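Protein YgiW (PDB 1NNX) is a periplasmic protein of unknown function that folds as a bacterial OB-fold domain and whose ligand, if any, remains to be established. Local coordinates at residues G62-N74 against N95-V107. Residues are numbered along the deposited sequence; the frame is centred on the assembly and turned at random. Where two conformers were deposited one is given.
Sequences GTINVDIDHKRWN and NSVEIDVKQIRKV. With SO4 (sulfate ion), chain B.
The carbonyl oxygen of Asp67 takes two donors: Val101 N, 2.9 Å from Asp67 O with an N-H...O angle of 163°, and a water that also donates to Val101 O and accepts from Asp69 N. That water carries the pairing one step past the point where the two chains begin to part. Upstream, Asp67 N gives Ile99 O a nearly straight bond of 2.8 Å, and Ile99 N bonds to Asn65 O. Closer to the start of the strands, water takes over from direct bonds: one molecule joins Asn65 N to Val97 O, and another joins Asn65 ND2 to the same oxygen. This is the parallel pairing of strands 62-67 and 96-101 in the five-stranded OB fold, with strand 54-59 beyond the first and strand 84-93 beyond the second. On the buried face Val66 CG1 lies beside Ile99 CB, 3.8 Å away, while the end of Ile64 crosses Ile99 at about a right angle. Val101 CG2 fits against Val66 CB and Ile68 CG1; Ile46 of strand 38-51 packs on both Val66 and Ile68. The other face carries Asp67, Glu98 and Asp100; Asp67 OD1 stands 4.5 Å from Glu98 OE1, and the gathered carboxylates may raise one another's pKa, though the modelled approach of Glu98 to Asp100 is doubtful. At Lys102 and Gln103 a classic beta bulge against strand 84-93 marks where the second chain turns a corner. Arg72, bent at chi2 (-59°), lays its CD 3.4 Å from Lys102 O and runs alongside the Lys102 side chain, the two cationic ends side by side. Ile104, its CG1 anti to the backbone N (chi1 -179°), sends CD1 to within 3.9 Å of Trp73 CZ3, and a water links Ile104 N to Arg72 O. Tyr55 meets the Trp73 ring edge-to-face.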
loop_
_atom_site.group_PDB
_atom_site.type_symbol
_atom_site.label_atom_id
_atom_site.label_comp_id
_atom_site.label_asym_id
_atom_site.label_seq_id
_atom_site.Cartn_x
_atom_site.Cartn_y
_atom_site.Cartn_z
ATOM N N GLY A 62 -10.499 6.608 0.451
ATOM C CA GLY A 62 -9.852 7.183 -0.725
ATOM C C GLY A 62 -9.048 6.144 -1.473
ATOM O O GLY A 62 -9.124 4.933 -1.194
ATOM N N THR A 63 -8.332 6.610 -2.486
ATOM C CA THR A 63 -7.489 5.690 -3.298
ATOM C C THR A 63 -6.070 6.207 -3.327
ATOM O O THR A 63 -5.784 7.419 -3.113
ATOM C CB THR A 63 -7.970 5.564 -4.762
ATOM O OG1 THR A 63 -7.864 6.851 -5.424
ATOM C CG2 THR A 63 -9.400 5.004 -4.826
ATOM N N ILE A 64 -5.126 5.288 -3.558
ATOM C CA ILE A 64 -3.729 5.661 -3.606
ATOM C C ILE A 64 -3.060 4.663 -4.526
ATOM O O ILE A 64 -3.492 3.473 -4.624
ATOM C CB ILE A 64 -3.078 5.617 -2.199
ATOM C CG1 ILE A 64 -1.677 6.241 -2.254
ATOM C CG2 ILE A 64 -3.057 4.158 -1.615
ATOM C CD1 ILE A 64 -1.069 6.414 -0.826
ATOM N N ASN A 65 -1.996 5.105 -5.178
ATOM C CA ASN A 65 -1.284 4.177 -6.061
ATOM C C ASN A 65 -0.292 3.360 -5.226
ATOM O O ASN A 65 0.298 3.890 -4.290
ATOM C CB ASN A 65 -0.512 4.956 -7.153
ATOM C CG ASN A 65 -1.436 5.673 -8.098
ATOM O OD1 ASN A 65 -2.598 5.272 -8.292
ATOM N ND2 ASN A 65 -0.908 6.737 -8.740
ATOM N N VAL A 66 -0.143 2.089 -5.565
ATOM C CA VAL A 66 0.758 1.199 -4.844
ATOM C C VAL A 66 1.667 0.456 -5.845
ATOM O O VAL A 66 1.252 0.085 -6.963
ATOM C CB VAL A 66 0.001 0.193 -3.948
ATOM C CG1 VAL A 66 -0.885 0.988 -2.910
ATOM C CG2 VAL A 66 -0.907 -0.740 -4.737
ATOM N N ASP A 67 2.922 0.320 -5.471
ATOM C CA ASP A 67 3.901 -0.404 -6.320
ATOM C C ASP A 67 4.077 -1.795 -5.760
ATOM O O ASP A 67 4.539 -1.946 -4.639
ATOM C CB ASP A 67 5.234 0.356 -6.320
ATOM C CG ASP A 67 6.380 -0.385 -7.072
ATOM O OD1 ASP A 67 7.365 0.310 -7.418
ATOM O OD2 ASP A 67 6.330 -1.622 -7.295
ATOM N N ILE A 68 3.706 -2.803 -6.546
ATOM C CA ILE A 68 3.774 -4.222 -6.140
ATOM C C ILE A 68 4.614 -4.984 -7.177
ATOM O O ILE A 68 4.172 -5.144 -8.304
ATOM C CB ILE A 68 2.403 -4.847 -6.097
ATOM C CG1 ILE A 68 1.484 -4.052 -5.140
ATOM C CG2 ILE A 68 2.534 -6.246 -5.601
ATOM C CD1 ILE A 68 0.020 -4.457 -5.164
ATOM N N ASP A 69 5.820 -5.320 -6.773
ATOM C CA ASP A 69 6.731 -6.098 -7.665
ATOM C C ASP A 69 6.128 -7.463 -7.857
ATOM O O ASP A 69 5.424 -8.030 -7.016
ATOM C CB ASP A 69 8.086 -6.248 -6.997
ATOM C CG ASP A 69 9.142 -6.920 -7.912
ATOM O OD1 ASP A 69 9.766 -6.197 -8.733
ATOM O OD2 ASP A 69 9.338 -8.165 -7.810
ATOM N N HIS A 70 6.451 -8.051 -9.005
ATOM C CA HIS A 70 5.981 -9.370 -9.349
ATOM C C HIS A 70 6.239 -10.400 -8.175
ATOM O O HIS A 70 5.414 -11.291 -7.899
ATOM C CB HIS A 70 6.799 -10.046 -10.501
ATOM C CG HIS A 70 6.390 -11.466 -10.832
ATOM N ND1 HIS A 70 5.305 -11.756 -11.629
ATOM C CD2 HIS A 70 6.940 -12.655 -10.491
ATOM C CE1 HIS A 70 5.198 -13.065 -11.758
ATOM N NE2 HIS A 70 6.176 -13.633 -11.074
ATOM N N LYS A 71 7.371 -10.302 -7.471
ATOM C CA LYS A 71 7.653 -11.253 -6.418
ATOM C C LYS A 71 6.781 -11.169 -5.184
ATOM O O LYS A 71 6.794 -12.069 -4.351
ATOM C CB LYS A 71 9.124 -11.168 -5.981
ATOM C CG LYS A 71 9.531 -9.871 -5.295
ATOM C CD LYS A 71 11.015 -9.908 -4.905
ATOM C CE LYS A 71 11.308 -9.047 -3.669
ATOM N NZ LYS A 71 12.640 -9.412 -3.047
ATOM N N ARG A 72 5.969 -10.116 -5.061
ATOM C CA ARG A 72 5.141 -10.035 -3.846
ATOM C C ARG A 72 3.905 -10.928 -3.866
ATOM O O ARG A 72 3.365 -11.288 -2.831
ATOM C CB ARG A 72 4.669 -8.581 -3.601
ATOM C CG ARG A 72 5.739 -7.585 -3.594
ATOM C CD ARG A 72 6.788 -7.919 -2.489
ATOM N NE ARG A 72 7.944 -7.042 -2.629
ATOM C CZ ARG A 72 9.088 -7.187 -1.973
ATOM N NH1 ARG A 72 9.245 -8.185 -1.115
ATOM N NH2 ARG A 72 10.082 -6.321 -2.179
ATOM N N TRP A 73 3.490 -11.377 -5.050
ATOM C CA TRP A 73 2.260 -12.146 -5.097
ATOM C C TRP A 73 2.336 -13.515 -4.424
ATOM O O TRP A 73 1.379 -13.959 -3.806
ATOM C CB TRP A 73 1.756 -12.251 -6.551
ATOM C CG TRP A 73 1.508 -10.883 -7.211
ATOM C CD1 TRP A 73 2.307 -10.269 -8.117
ATOM C CD2 TRP A 73 0.436 -9.956 -6.933
ATOM N NE1 TRP A 73 1.820 -9.045 -8.434
ATOM C CE2 TRP A 73 0.667 -8.814 -7.724
ATOM C CE3 TRP A 73 -0.697 -9.984 -6.107
ATOM C CZ2 TRP A 73 -0.182 -7.698 -7.720
ATOM C CZ3 TRP A 73 -1.558 -8.857 -6.106
ATOM C CH2 TRP A 73 -1.294 -7.731 -6.901
ATOM N N ASN A 74 3.475 -14.187 -4.553
ATOM C CA ASN A 74 3.641 -15.492 -3.931
ATOM C C ASN A 74 2.547 -16.531 -4.156
ATOM O O ASN A 74 2.107 -17.184 -3.210
ATOM C CB ASN A 74 3.851 -15.319 -2.420
ATOM C CG ASN A 74 5.164 -14.630 -2.096
ATOM O OD1 ASN A 74 6.152 -14.832 -2.784
ATOM N ND2 ASN A 74 5.183 -13.833 -1.042
ATOM N N ASN A 95 5.766 15.342 -6.443
ATOM C CA ASN A 95 4.669 15.145 -7.325
ATOM C C ASN A 95 3.869 13.892 -7.105
ATOM O O ASN A 95 2.987 13.615 -7.891
ATOM C CB ASN A 95 5.149 15.094 -8.780
ATOM C CG ASN A 95 6.165 14.004 -9.031
ATOM O OD1 ASN A 95 6.657 13.351 -8.101
ATOM N ND2 ASN A 95 6.506 13.812 -10.292
ATOM N N SER A 96 4.151 13.163 -6.053
ATOM C CA SER A 96 3.366 11.933 -5.980
ATOM C C SER A 96 3.437 11.304 -4.605
ATOM O O SER A 96 4.324 11.597 -3.811
ATOM C CB SER A 96 3.920 10.899 -6.996
ATOM O OG SER A 96 5.229 10.457 -6.637
ATOM N N VAL A 97 2.462 10.435 -4.316
ATOM C CA VAL A 97 2.562 9.671 -3.080
ATOM C C VAL A 97 2.163 8.274 -3.536
ATOM O O VAL A 97 1.308 8.084 -4.462
ATOM C CB VAL A 97 1.676 10.219 -1.941
ATOM C CG1 VAL A 97 0.196 10.124 -2.291
ATOM C CG2 VAL A 97 1.957 9.426 -0.650
ATOM N N GLU A 98 2.857 7.262 -3.036
ATOM C CA GLU A 98 2.516 5.899 -3.425
ATOM C C GLU A 98 2.969 5.058 -2.216
ATOM O O GLU A 98 3.649 5.511 -1.297
ATOM C CB GLU A 98 3.454 5.310 -4.521
ATOM C CG GLU A 98 4.978 4.943 -4.127
ATOM C CD GLU A 98 5.824 4.568 -5.356
ATOM O OE1 GLU A 98 6.999 4.180 -5.183
ATOM O OE2 GLU A 98 5.301 4.668 -6.494
ATOM N N ILE A 99 2.521 3.838 -2.185
ATOM C CA ILE A 99 3.005 2.896 -1.181
ATOM C C ILE A 99 3.922 1.880 -1.876
ATOM O O ILE A 99 3.508 1.289 -2.895
ATOM C CB ILE A 99 1.860 2.070 -0.535
ATOM C CG1 ILE A 99 0.778 2.988 0.042
ATOM C CG2 ILE A 99 2.461 1.146 0.587
ATOM C CD1 ILE A 99 1.376 3.954 1.068
ATOM N N ASP A 100 5.135 1.678 -1.363
ATOM C CA ASP A 100 6.037 0.631 -1.963
ATOM C C ASP A 100 5.709 -0.588 -1.148
ATOM O O ASP A 100 6.081 -0.655 0.018
ATOM C CB ASP A 100 7.436 1.229 -1.724
ATOM C CG ASP A 100 7.700 2.515 -2.569
ATOM O OD1 ASP A 100 7.094 2.678 -3.650
ATOM O OD2 ASP A 100 8.542 3.312 -2.121
ATOM N N VAL A 101 5.038 -1.551 -1.762
ATOM C CA VAL A 101 4.543 -2.695 -1.012
ATOM C C VAL A 101 5.549 -3.797 -0.739
ATOM O O VAL A 101 6.167 -4.344 -1.695
ATOM C CB VAL A 101 3.284 -3.258 -1.731
ATOM C CG1 VAL A 101 2.782 -4.485 -0.993
ATOM C CG2 VAL A 101 2.187 -2.135 -1.858
ATOM N N LYS A 102 5.703 -4.156 0.534
ATOM C CA LYS A 102 6.606 -5.290 0.876
ATOM C C LYS A 102 5.851 -6.595 1.002
ATOM O O LYS A 102 6.421 -7.669 0.833
ATOM C CB LYS A 102 7.297 -5.044 2.222
ATOM C CG LYS A 102 8.391 -4.033 2.182
ATOM C CD LYS A 102 9.622 -4.619 1.381
ATOM C CE LYS A 102 10.868 -3.770 1.537
ATOM N NZ LYS A 102 11.992 -4.295 0.633
ATOM N N GLN A 103 4.559 -6.535 1.305
ATOM C CA GLN A 103 3.767 -7.708 1.540
ATOM C C GLN A 103 2.306 -7.462 1.244
ATOM O O GLN A 103 1.750 -6.415 1.595
ATOM C CB GLN A 103 3.946 -8.416 2.890
ATOM C CG GLN A 103 2.975 -9.628 3.172
ATOM C CD GLN A 103 3.425 -10.572 4.240
ATOM O OE1 GLN A 103 4.385 -10.334 4.943
ATOM N NE2 GLN A 103 2.715 -11.685 4.353
ATOM N N ILE A 104 1.668 -8.412 0.592
ATOM C CA ILE A 104 0.261 -8.345 0.326
ATOM C C ILE A 104 -0.323 -9.692 0.709
ATOM O O ILE A 104 0.224 -10.774 0.322
ATOM C CB ILE A 104 -0.032 -7.966 -1.162
ATOM C CG1 ILE A 104 -1.546 -7.892 -1.343
ATOM C CG2 ILE A 104 0.662 -8.993 -2.157
ATOM C CD1 ILE A 104 -1.951 -7.200 -2.620
ATOM N N ARG A 105 -1.389 -9.669 1.484
ATOM C CA ARG A 105 -2.101 -10.902 1.836
ATOM C C ARG A 105 -3.621 -10.719 1.781
ATOM O O ARG A 105 -4.155 -9.639 1.998
ATOM C CB ARG A 105 -1.692 -11.421 3.214
ATOM C CG ARG A 105 -1.834 -10.491 4.362
ATOM C CD ARG A 105 -1.274 -11.189 5.639
ATOM N NE ARG A 105 -2.089 -12.374 5.919
ATOM C CZ ARG A 105 -3.072 -12.412 6.811
ATOM N NH1 ARG A 105 -3.353 -11.342 7.543
ATOM N NH2 ARG A 105 -3.829 -13.497 6.920
ATOM N N LYS A 106 -4.351 -11.772 1.395
ATOM C CA LYS A 106 -5.791 -11.668 1.363
ATOM C C LYS A 106 -6.365 -11.774 2.795
ATOM O O LYS A 106 -5.821 -12.464 3.682
ATOM C CB LYS A 106 -6.373 -12.791 0.473
ATOM C CG LYS A 106 -6.097 -12.558 -1.003
ATOM C CD LYS A 106 -7.121 -13.192 -1.973
ATOM C CE LYS A 106 -6.983 -14.688 -2.070
ATOM N NZ LYS A 106 -7.442 -15.114 -3.425
ATOM N N VAL A 107 -7.451 -11.090 3.036
ATOM C CA VAL A 107 -8.080 -11.206 4.346
ATOM C C VAL A 107 -9.601 -11.104 4.219
ATOM O O VAL A 107 -10.180 -11.419 3.169
ATOM C CB VAL A 107 -7.603 -10.175 5.301
ATOM C CG1 VAL A 107 -6.198 -10.517 5.675
ATOM C CG2 VAL A 107 -7.733 -8.778 4.697
HETATM S S SO4 B . -9.260 9.940 -3.914
HETATM O O1 SO4 B . -9.921 8.814 -4.593
HETATM O O2 SO4 B . -10.322 10.880 -3.493
HETATM O O3 SO4 B . -8.474 9.541 -2.737
HETATM O O4 SO4 B . -8.336 10.559 -4.913
HETATM O O HOH W 1 -1.248 7.926 -5.341
HETATM O O HOH W 2 1.233 8.137 -7.469
HETATM O O HOH W 3 6.829 -4.213 -4.301
HETATM O O HOH W 4 3.465 -10.537 -0.375
HETATM O O HOH W 5 1.128 -13.085 -1.103
#